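Local coordinates for unsaturated glucuronyl hydrolase (Streptococcus agalactiae, PDB 2ZZR), which hydrolyses unsaturated hyaluronan, chondroitin and heparin disaccharides, releasing the unsaturated uronic acid and cleaving both (1->3) and (1->4) glycosidic bonds, at residues I32-K37 / S347-I352. Sequence-based numbering, arbitrary orientation.
Sequences IEKALK and SNNELI
Lys34, on helix 25-46 of this glycoside hydrolase family 88 alpha barrel, reaches across to Ser347, Asn348 and Asn349 in the loop that follows helix 328-346. The contact is structural packing away from the annotated substrate-binding and catalytic residues.

Direct polar links converge on one ammonium group. Lys34 NZ donates to Ser347 OG (2.8 Å) and to Asn349 OD1 (2.7 Å). The second bond comes from above the amide plane, 38° out of it. A bend at chi3 (72°) in an otherwise extended lysine chain turns NZ in between these two oxygens, while Lys34 CE passes 3.2 Å from Asn348 O. Ser347 OG is also hydrogen-bonded to Ile343 O, in the last turns of helix 328-346, which ties the lysine's partner to the preceding helix.

A water adds an indirect link, donating to Lys34 O and to Asn348 O (3.0 Å). The Asn348 side chain braces the loop itself: its ND2 bonds to Glu350 O at 3.0 Å, and its OD1 accepts from Arg355 NE.

The apolar part of the contact belongs to Leu351, the centre of an inverse gamma turn, whose side chain also touches Gln38 and Ile41 farther along the helix. Both its methyls come at the base of Lys37 from the loop side: CD2 lies 4.1 Å from Lys37 CB, and CD1 meets both Lys37 CB and Lys37 CD at 3.9 Å.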
# COMPACT_ATOMS: atom_id res chain seq x y z
N ILE A 32 3.86 18.86 2.92
CA ILE A 32 5.05 18.26 2.32
C ILE A 32 6.31 18.79 3.00
O ILE A 32 7.22 18.02 3.34
CB ILE A 32 5.12 18.51 0.79
CG1 ILE A 32 4.03 17.72 0.06
CG2 ILE A 32 6.50 18.12 0.25
CD1 ILE A 32 3.90 18.06 -1.43
N GLU A 33 6.36 20.10 3.19
CA GLU A 33 7.54 20.72 3.78
C GLU A 33 7.77 20.27 5.23
O GLU A 33 8.91 20.02 5.62
CB GLU A 33 7.50 22.24 3.63
CG GLU A 33 7.87 22.67 2.22
CD GLU A 33 7.52 24.12 1.90
OE1 GLU A 33 6.90 24.81 2.74
OE2 GLU A 33 7.87 24.56 0.78
N LYS A 34 6.69 20.14 6.00
CA LYS A 34 6.77 19.62 7.38
C LYS A 34 7.28 18.17 7.39
O LYS A 34 8.12 17.81 8.22
CB LYS A 34 5.42 19.74 8.10
CG LYS A 34 5.48 19.48 9.61
CD LYS A 34 4.16 19.76 10.31
CE LYS A 34 3.11 18.72 9.98
NZ LYS A 34 1.90 18.85 10.82
N ALA A 35 6.78 17.35 6.47
CA ALA A 35 7.25 15.97 6.33
C ALA A 35 8.74 15.91 5.99
O ALA A 35 9.49 15.11 6.56
CB ALA A 35 6.43 15.21 5.28
N LEU A 36 9.17 16.77 5.06
CA LEU A 36 10.57 16.80 4.63
C LEU A 36 11.54 17.21 5.75
O LEU A 36 12.64 16.67 5.84
CB LEU A 36 10.75 17.68 3.39
CG LEU A 36 10.80 16.89 2.08
CD1 LEU A 36 9.57 15.99 1.89
CD2 LEU A 36 11.00 17.81 0.89
N LYS A 37 11.11 18.14 6.60
CA LYS A 37 11.89 18.53 7.78
C LYS A 37 12.17 17.31 8.66
O LYS A 37 13.30 17.13 9.14
CB LYS A 37 11.17 19.61 8.58
CG LYS A 37 11.24 20.99 7.95
CD LYS A 37 10.41 21.98 8.73
CE LYS A 37 10.35 23.33 8.03
NZ LYS A 37 9.45 24.25 8.78
N SER A 347 -0.63 14.17 11.33
CA SER A 347 0.76 14.35 10.90
C SER A 347 1.64 14.80 12.06
O SER A 347 1.18 15.49 12.98
CB SER A 347 0.86 15.32 9.73
OG SER A 347 0.42 16.61 10.10
N ASN A 348 2.91 14.41 12.01
CA ASN A 348 3.89 14.71 13.05
C ASN A 348 4.23 16.20 13.15
O ASN A 348 4.59 16.84 12.16
CB ASN A 348 5.18 13.93 12.81
CG ASN A 348 6.27 14.28 13.80
OD1 ASN A 348 6.07 14.22 15.01
ND2 ASN A 348 7.44 14.64 13.29
N ASN A 349 4.14 16.72 14.37
CA ASN A 349 4.50 18.11 14.65
C ASN A 349 5.82 18.25 15.41
O ASN A 349 6.49 19.28 15.32
CB ASN A 349 3.37 18.82 15.39
CG ASN A 349 2.18 19.11 14.49
OD1 ASN A 349 2.35 19.60 13.36
ND2 ASN A 349 0.98 18.82 14.97
N GLU A 350 6.20 17.21 16.14
CA GLU A 350 7.43 17.25 16.94
C GLU A 350 8.63 16.81 16.11
O GLU A 350 8.80 15.62 15.83
CB GLU A 350 7.28 16.41 18.21
CG GLU A 350 8.40 16.66 19.23
CD GLU A 350 8.34 15.73 20.43
OE1 GLU A 350 9.30 15.75 21.23
OE2 GLU A 350 7.34 14.98 20.58
N LEU A 351 9.47 17.77 15.74
CA LEU A 351 10.61 17.50 14.87
C LEU A 351 11.85 17.08 15.66
O LEU A 351 12.72 17.91 15.97
CB LEU A 351 10.92 18.71 13.98
CG LEU A 351 9.87 19.20 12.97
CD1 LEU A 351 10.38 20.44 12.26
CD2 LEU A 351 9.50 18.11 11.97
N ILE A 352 11.91 15.80 16.00
CA ILE A 352 13.08 15.22 16.67
C ILE A 352 13.44 13.87 16.05
O ILE A 352 12.59 13.22 15.43
CB ILE A 352 12.91 15.09 18.22
CG1 ILE A 352 11.71 14.21 18.57
CG2 ILE A 352 12.77 16.47 18.87
CD1 ILE A 352 11.74 13.68 20.00
O HOH W 1 6.65 15.86 10.24